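Long-range contacts in butyryl-CoA dehydrogenase (Marinomonas mediterranea, PDB 6CXT), which belongs to the acyl-CoA dehydrogenase family of flavoproteins and holds flavin-adenine dinucleotide together with the ligand FK4: residues G75-T81 against F250-R256; D287-R291 against Q329-S334. All blocks are in the same frame, centred on the assembly; numbering follows the deposited sequence.

Overall arrangement
Both contacts involve the helices of the C-terminal domain, contact 1 through one partner and contact 2 through both. Contact 1 brings the end of helix 64-77, from the N-terminal domain, onto helix 248-267, while contact 2 joins segments of helices 279-306 and 313-338 that run nearly antiparallel. Their centres are 13 Å apart, on the same side of the chain's centre, and they touch directly where M254 CG packs on S330 CB at 3.8 Å. Helix 248-267 is therefore common ground, carrying one half of contact 1 and packing against both helices of contact 2. The side chain of F250 is about 9 Å from a bound FAD and from FK4, and that of D333 about 9 Å from a bound FAD.

Contact 1: residues G75-T81 against F250-R256; sequences GQSCTDT and FVGAMQR. With EDO (1,2-ethanediol), chain E.
Here the C-terminal end of helix 64-77 is received by the arginine R256 of helix 248-267, which gathers the carbonyls at that helix end. Its NH1 donates to Q76 O at 2.9 Å, coming from above the carbonyl plane, with weak bonds to G75 O and C78 O. The long arm gets there with CG anti to the backbone N (chi1 179°) and a bend at chi3 of 59°, while T79 CG2 lies over one face of the guanidinium. At its edge, in plane, a water takes a hydrogen bond from NH2 and from T81 OG1 and gives its own to G75 O and C78 O, so all four of its bonds are used. A positive group at this spot would be expected to suit the negative end of the helix dipole.

G252, with no side chain, lets the backbones close in: the CA atoms of Q76 and G252 are 3.8 Å apart, and Q76 CA makes a CA-H...O contact with G252 O. Farther out, the extended Q76 lies alongside Q255, its OE1 3.4 Å from Q255 CG; the amide of Q255 is bonded instead to R296 and N259. T81 CG2 meets the F250 ring at its edge, 3.6 Å from CE1. An arginine from a C-terminal-domain helix holds the carbonyls at the end of an N-terminal-domain helix, at the junction of these two domains of the acyl-CoA dehydrogenase fold.

Contact 2: residues D287-R291 against Q329-S334; sequences DMGVR and QSGIDS
R291 and D333 face one another across two almost antiparallel helical segments, joined by a salt bridge in which R291 NH2 donates to D333 OD2 at 2.9 Å. The bond is moderately straight, 153° at the hydrogen, and reaches the anti side of OD2, somewhat out of the carboxylate plane. D333 OD2 also accepts a hydrogen bond from a water 2.5 Å away that in turn accepts from R291 NH1, so the water closes a ring between the two charged groups. D333 OD1 is engaged elsewhere, in a salt bridge with R284. With two arginines and a water around it, the carboxylate would be expected to stay ionised.

The guanidinium is sandwiched as well as bonded. D287 O sits 3.6 Å above the centre of one face, and Q329 CB, in the modelled conformer, covers the opposite face toward its rim. A bend at chi3 of -48° folds the R291 chain back over its own helix and allows this.

M288 supplies the apolar part. Its CG and SD pass D333 CB in the opposite direction, SD at 3.8 Å, and a turn at chi3 of 68° brings CE beside S330 OG and, in one of two modelled conformers, S334 OG. In that conformer S334 OG donates to S330 O, which also accepts from S334 N through its other face; S330 OG is hydrogen-bonded to D257.

The axes of 287-291 and 329-334 come within 10.6 Å, and their parent helices 279-306 and 313-338 both pack on helix 248-267, where M288 and S334 touch C261 and S330 touches M254. Beyond them lie other subunits: D287 forms a salt bridge to R370 of a second subunit, and I332 packs on I332 of a third.

Contact 1: residues G75-T81 against F250-R256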
ATOM      1  N   GLY B  75     -22.115  15.100   8.792  1.00 16.80           N
ATOM      2  CA  GLY B  75     -20.679  15.068   8.388  1.00 17.15           C
ATOM      3  C   GLY B  75     -20.575  15.345   6.905  1.00 17.61           C
ATOM      4  O   GLY B  75     -19.578  15.932   6.463  1.00 17.55           O
ATOM      5  N   GLN B  76     -21.603  14.927   6.144  1.00 18.65           N
ATOM      6  CA  GLN B  76     -21.629  15.212   4.685  1.00 19.27           C
ATOM      7  C   GLN B  76     -21.942  16.689   4.364  1.00 19.96           C
ATOM      8  O   GLN B  76     -21.279  17.316   3.500  1.00 21.12           O
ATOM      9  CB  GLN B  76     -22.587  14.224   3.940  1.00 20.46           C
ATOM     10  CG  GLN B  76     -22.490  14.342   2.427  1.00 22.61           C
ATOM     11  CD  GLN B  76     -23.418  13.355   1.723  1.00 23.73           C
ATOM     12  OE1 GLN B  76     -23.652  12.264   2.199  1.00 26.83           O
ATOM     13  NE2 GLN B  76     -23.902  13.737   0.567  1.00 29.29           N
ATOM     14  N   SER B  77     -22.891  17.284   5.076  1.00 19.41           N
ATOM     15  CA  SER B  77     -23.358  18.597   4.630  1.00 21.62           C
ATOM     16  C   SER B  77     -22.668  19.742   5.373  1.00 24.09           C
ATOM     17  O   SER B  77     -22.668  20.842   4.864  1.00 22.19           O
ATOM     18  CB  SER B  77     -24.862  18.691   4.801  1.00 20.50           C
ATOM     19  OG  SER B  77     -25.188  18.582   6.163  1.00 24.26           O
ATOM     20  N   CYS B  78     -22.147  19.499   6.583  1.00 21.92           N
ATOM     21  CA  CYS B  78     -21.531  20.582   7.396  1.00 21.35           C
ATOM     22  C   CYS B  78     -20.057  20.575   7.102  1.00 22.05           C
ATOM     23  O   CYS B  78     -19.386  19.606   7.443  1.00 23.41           O
ATOM     24  CB  CYS B  78     -21.712  20.401   8.922  1.00 24.05           C
ATOM     25  SG  CYS B  78     -23.422  20.334   9.486  1.00 30.33           S
ATOM     26  N   THR B  79     -19.536  21.638   6.504  1.00 21.06           N
ATOM     27  CA  THR B  79     -18.099  21.607   6.242  1.00 25.00           C
ATOM     28  C   THR B  79     -17.220  21.797   7.461  1.00 22.52           C
ATOM     29  O   THR B  79     -16.042  21.504   7.402  1.00 21.39           O
ATOM     30  CB  THR B  79     -17.680  22.632   5.214  1.00 28.42           C
ATOM     31  OG1 THR B  79     -18.259  23.876   5.605  1.00 27.44           O
ATOM     32  CG2 THR B  79     -18.147  22.159   3.772  1.00 32.35           C
ATOM     33  N   ASP B  80     -17.781  22.290   8.561  1.00 20.86           N
ATOM     34  CA  ASP B  80     -16.950  22.425   9.779  1.00 20.60           C
ATOM     35  C   ASP B  80     -16.921  21.088  10.530  1.00 19.15           C
ATOM     36  O   ASP B  80     -17.647  20.830  11.498  1.00 20.14           O
ATOM     37  CB  ASP B  80     -17.470  23.554  10.669  1.00 18.99           C
ATOM     38  CG  ASP B  80     -16.482  23.907  11.760  1.00 21.28           C
ATOM     39  OD1 ASP B  80     -15.532  23.108  12.022  1.00 20.06           O
ATOM     40  OD2 ASP B  80     -16.681  24.974  12.370  1.00 21.13           O
ATOM     41  N   THR B  81     -16.044  20.204  10.069  1.00 19.62           N
ATOM     42  CA  THR B  81     -15.858  18.902  10.694  1.00 17.50           C
ATOM     43  C   THR B  81     -15.464  19.040  12.177  1.00 15.99           C
ATOM     44  O   THR B  81     -15.883  18.237  12.997  1.00 15.80           O
ATOM     45  CB  THR B  81     -14.797  18.134   9.872  1.00 17.93           C
ATOM     46  OG1 THR B  81     -15.253  18.116   8.489  1.00 17.41           O
ATOM     47  CG2 THR B  81     -14.589  16.674  10.367  1.00 18.83           C
ATOM     48  N   PHE B 250     -16.976  11.285   9.680  1.00 16.06           N
ATOM     49  CA  PHE B 250     -15.943  11.263   8.630  1.00 14.80           C
ATOM     50  C   PHE B 250     -16.401  10.431   7.440  1.00 15.26           C
ATOM     51  O   PHE B 250     -15.901  10.626   6.346  1.00 14.97           O
ATOM     52  CB  PHE B 250     -14.672  10.669   9.210  1.00 14.82           C
ATOM     53  CG  PHE B 250     -14.271  11.351  10.505  1.00 15.46           C
ATOM     54  CD1 PHE B 250     -14.184  12.769  10.566  1.00 14.27           C
ATOM     55  CD2 PHE B 250     -13.987  10.588  11.663  1.00 15.39           C
ATOM     56  CE1 PHE B 250     -13.883  13.440  11.777  1.00 15.44           C
ATOM     57  CE2 PHE B 250     -13.626  11.244  12.860  1.00 15.19           C
ATOM     58  CZ  PHE B 250     -13.607  12.645  12.936  1.00 14.66           C
ATOM     59  N   VAL B 251     -17.314   9.499   7.660  1.00 15.34           N
ATOM     60  CA  VAL B 251     -17.939   8.798   6.536  1.00 15.12           C
ATOM     61  C   VAL B 251     -18.722   9.832   5.696  1.00 16.45           C
ATOM     62  O   VAL B 251     -18.595   9.872   4.463  1.00 17.25           O
ATOM     63  CB  VAL B 251     -18.901   7.681   7.020  1.00 15.93           C
ATOM     64  CG1 VAL B 251     -19.744   7.132   5.859  1.00 15.12           C
ATOM     65  CG2 VAL B 251     -18.110   6.535   7.688  1.00 15.44           C
ATOM     66  N   GLY B 252     -19.503  10.698   6.340  1.00 16.25           N
ATOM     67  CA  GLY B 252     -20.120  11.813   5.612  1.00 16.44           C
ATOM     68  C   GLY B 252     -19.087  12.728   4.944  1.00 16.71           C
ATOM     69  O   GLY B 252     -19.235  13.099   3.745  1.00 16.84           O
ATOM     70  N   ALA B 253     -18.029  13.105   5.677  1.00 16.01           N
ATOM     71  CA  ALA B 253     -17.022  13.971   5.089  1.00 16.78           C
ATOM     72  C   ALA B 253     -16.401  13.304   3.817  1.00 15.49           C
ATOM     73  O   ALA B 253     -16.111  13.995   2.830  1.00 15.93           O
ATOM     74  CB  ALA B 253     -15.933  14.341   6.095  1.00 14.92           C
ATOM     75  N   MET B 254     -16.220  11.999   3.848  1.00 14.98           N
ATOM     76  CA  MET B 254     -15.632  11.270   2.699  1.00 15.38           C
ATOM     77  C   MET B 254     -16.612  11.254   1.511  1.00 14.46           C
ATOM     78  O   MET B 254     -16.158  11.313   0.392  1.00 14.72           O
ATOM     79  CB  MET B 254     -15.236   9.826   3.093  1.00 14.64           C
ATOM     80  CG  MET B 254     -13.903   9.877   3.878  1.00 15.72           C
ATOM     81  SD  MET B 254     -13.392   8.177   4.163  1.00 19.37           S
ATOM     82  CE  MET B 254     -14.476   7.654   5.510  1.00 15.11           C
ATOM     83  N   GLN B 255     -17.909  11.150   1.763  1.00 15.07           N
ATOM     84  CA  GLN B 255     -18.920  11.228   0.647  1.00 15.56           C
ATOM     85  C   GLN B 255     -18.772  12.574  -0.040  1.00 16.53           C
ATOM     86  O   GLN B 255     -18.722  12.658  -1.280  1.00 18.32           O
ATOM     87  CB  GLN B 255     -20.369  11.036   1.155  1.00 17.75           C
ATOM     88  CG  GLN B 255     -21.388  10.999  -0.011  1.00 19.66           C
ATOM     89  CD  GLN B 255     -21.110   9.832  -0.974  1.00 20.28           C
ATOM     90  OE1 GLN B 255     -21.167   8.671  -0.571  1.00 22.73           O
ATOM     91  NE2 GLN B 255     -20.813  10.131  -2.245  1.00 21.83           N
ATOM     92  N   ARG B 256     -18.574  13.626   0.758  1.00 16.44           N
ATOM     93  CA  ARG B 256     -18.327  14.961   0.220  1.00 17.19           C
ATOM     94  C   ARG B 256     -17.040  15.062  -0.605  1.00 17.88           C
ATOM     95  O   ARG B 256     -17.069  15.583  -1.726  1.00 17.40           O
ATOM     96  CB  ARG B 256     -18.368  16.062   1.307  1.00 16.86           C
ATOM     97  CG  ARG B 256     -18.079  17.459   0.703  1.00 18.96           C
ATOM     98  CD  ARG B 256     -18.125  18.617   1.748  1.00 19.24           C
ATOM     99  NE  ARG B 256     -17.148  18.398   2.825  1.00 20.84           N
ATOM    100  CZ  ARG B 256     -17.449  18.128   4.103  1.00 24.92           C
ATOM    101  NH1 ARG B 256     -18.729  18.062   4.540  1.00 24.81           N
ATOM    102  NH2 ARG B 256     -16.450  17.982   4.977  1.00 22.32           N
TER
HETATM  103  C1  EDO E 402     -12.263  23.231  11.324  1.00 28.40           C
HETATM  104  O1  EDO E 402     -12.987  22.974  12.538  1.00 19.72           O
HETATM  105  C2  EDO E 402     -12.788  22.472  10.080  1.00 29.04           C
HETATM  106  O2  EDO E 402     -12.681  21.069  10.413  1.00 25.36           O
HETATM  107  O   HOH W   1     -17.704  17.483   7.873  1.00 20.33           O

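Contact 2: residues D287-R291 against Q329-S334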
ATOM      1  N   ASP B 287     -11.201   3.907  -6.261  1.00 15.17           N
ATOM      2  CA  ASP B 287     -10.749   3.373  -4.965  1.00 16.11           C
ATOM      3  C   ASP B 287     -11.243   4.216  -3.802  1.00 15.27           C
ATOM      4  O   ASP B 287     -11.495   3.662  -2.733  1.00 15.33           O
ATOM      5  CB  ASP B 287      -9.224   3.264  -4.910  1.00 15.41           C
ATOM      6  CG  ASP B 287      -8.660   2.128  -5.747  1.00 18.83           C
ATOM      7  OD1 ASP B 287      -9.377   1.143  -6.079  1.00 19.80           O
ATOM      8  OD2 ASP B 287      -7.451   2.246  -6.139  1.00 20.27           O
ATOM      9  N   MET B 288     -11.402   5.532  -3.971  1.00 14.02           N
ATOM     10  CA  MET B 288     -12.064   6.328  -2.916  1.00 15.56           C
ATOM     11  C   MET B 288     -13.491   5.811  -2.729  1.00 14.96           C
ATOM     12  O   MET B 288     -13.987   5.689  -1.594  1.00 14.71           O
ATOM     13  CB  MET B 288     -12.107   7.822  -3.314  1.00 15.35           C
ATOM     14  CG  MET B 288     -10.749   8.492  -3.414  1.00 16.34           C
ATOM     15  SD  MET B 288     -10.872  10.174  -4.130  1.00 18.22           S
ATOM     16  CE  MET B 288     -11.734  10.991  -2.787  1.00 14.35           C
ATOM     17  N   GLY B 289     -14.174   5.496  -3.834  1.00 15.53           N
ATOM     18  CA  GLY B 289     -15.573   4.998  -3.716  1.00 14.73           C
ATOM     19  C   GLY B 289     -15.608   3.629  -3.013  1.00 15.11           C
ATOM     20  O   GLY B 289     -16.471   3.358  -2.160  1.00 15.02           O
ATOM     21  N   VAL B 290     -14.658   2.782  -3.368  1.00 14.69           N
ATOM     22  CA  VAL B 290     -14.570   1.446  -2.746  1.00 14.28           C
ATOM     23  C   VAL B 290     -14.332   1.568  -1.211  1.00 14.78           C
ATOM     24  O   VAL B 290     -15.065   0.965  -0.390  1.00 15.19           O
ATOM     25  CB  VAL B 290     -13.464   0.601  -3.391  1.00 15.42           C
ATOM     26  CG1 VAL B 290     -13.288  -0.746  -2.626  1.00 15.14           C
ATOM     27  CG2 VAL B 290     -13.789   0.358  -4.895  1.00 15.44           C
ATOM     28  N   ARG B 291     -13.305   2.322  -0.863  1.00 14.72           N
ATOM     29  CA  ARG B 291     -12.955   2.459   0.551  1.00 15.20           C
ATOM     30  C   ARG B 291     -14.098   3.120   1.348  1.00 16.13           C
ATOM     31  O   ARG B 291     -14.327   2.750   2.497  1.00 14.92           O
ATOM     32  CB  ARG B 291     -11.647   3.250   0.694  1.00 13.76           C
ATOM     33  CG  ARG B 291     -10.429   2.419   0.215  1.00 16.60           C
ATOM     34  CD  ARG B 291      -9.124   3.194   0.575  1.00 16.06           C
ATOM     35  NE  ARG B 291      -9.204   4.634   0.165  1.00 16.19           N
ATOM     36  CZ  ARG B 291      -8.603   5.180  -0.908  1.00 17.56           C
ATOM     37  NH1 ARG B 291      -7.889   4.426  -1.732  1.00 15.10           N
ATOM     38  NH2 ARG B 291      -8.762   6.496  -1.155  1.00 17.78           N
ATOM     39  N   GLN B 329      -6.668   8.702   3.485  1.00 14.10           N
ATOM     40  CA  GLN B 329      -6.430   8.447   2.064  0.51 14.35           C
ATOM     41  C   GLN B 329      -7.306   9.375   1.204  1.00 13.92           C
ATOM     42  O   GLN B 329      -6.851   9.870   0.177  1.00 14.02           O
ATOM     43  CB  GLN B 329      -6.697   6.983   1.736  0.51 14.46           C
ATOM     44  CG  GLN B 329      -5.781   6.000   2.477  0.51 15.07           C
ATOM     45  CD  GLN B 329      -6.196   4.572   2.264  0.51 18.07           C
ATOM     46  OE1 GLN B 329      -7.111   4.068   2.944  0.51 19.12           O
ATOM     47  NE2 GLN B 329      -5.535   3.890   1.349  0.51 17.37           N
ATOM     48  N   SER B 330      -8.546   9.570   1.638  1.00 13.87           N
ATOM     49  CA  SER B 330      -9.484  10.461   0.946  1.00 15.27           C
ATOM     50  C   SER B 330      -8.926  11.912   0.880  1.00 16.84           C
ATOM     51  O   SER B 330      -8.936  12.571  -0.176  1.00 14.95           O
ATOM     52  CB  SER B 330     -10.842  10.456   1.681  1.00 13.95           C
ATOM     53  OG  SER B 330     -11.771  11.306   0.962  1.00 16.29           O
ATOM     54  N   GLY B 331      -8.413  12.410   2.031  1.00 16.14           N
ATOM     55  CA  GLY B 331      -7.819  13.741   2.085  1.00 14.54           C
ATOM     56  C   GLY B 331      -6.625  13.855   1.117  1.00 15.33           C
ATOM     57  O   GLY B 331      -6.478  14.873   0.430  1.00 15.14           O
ATOM     58  N   ILE B 332      -5.749  12.858   1.094  1.00 13.86           N
ATOM     59  CA  ILE B 332      -4.623  12.920   0.203  1.00 15.38           C
ATOM     60  C   ILE B 332      -5.096  12.824  -1.276  1.00 15.12           C
ATOM     61  O   ILE B 332      -4.691  13.619  -2.133  1.00 13.95           O
ATOM     62  CB  ILE B 332      -3.631  11.782   0.504  1.00 16.97           C
ATOM     63  CG1 ILE B 332      -2.968  12.018   1.903  1.00 16.90           C
ATOM     64  CG2 ILE B 332      -2.559  11.674  -0.601  1.00 17.32           C
ATOM     65  CD1 ILE B 332      -2.388  10.698   2.424  1.00 18.03           C
ATOM     66  N   ASP B 333      -5.962  11.879  -1.542  1.00 12.87           N
ATOM     67  CA  ASP B 333      -6.402  11.654  -2.948  1.00 15.16           C
ATOM     68  C   ASP B 333      -7.202  12.888  -3.512  1.00 16.42           C
ATOM     69  O   ASP B 333      -7.039  13.265  -4.693  1.00 15.83           O
ATOM     70  CB  ASP B 333      -7.247  10.376  -3.028  1.00 15.68           C
ATOM     71  CG  ASP B 333      -6.398   9.127  -2.991  1.00 17.24           C
ATOM     72  OD1 ASP B 333      -5.208   9.204  -3.245  1.00 18.99           O
ATOM     73  OD2 ASP B 333      -6.944   8.040  -2.833  1.00 20.43           O
ATOM     74  N   SER B 334      -8.026  13.518  -2.674  1.00 15.23           N
ATOM     75  CA  SER B 334      -8.731  14.749  -3.061  0.50 15.01           C
ATOM     76  C   SER B 334      -7.743  15.834  -3.490  1.00 17.24           C
ATOM     77  O   SER B 334      -7.966  16.545  -4.483  1.00 17.27           O
ATOM     78  CB  SER B 334      -9.605  15.251  -1.917  0.50 15.06           C
ATOM     79  OG  SER B 334     -10.660  14.338  -1.725  0.50 13.06           O
TER
HETATM   80  O   HOH W   2      -7.514   6.157  -4.294  1.00 25.01           O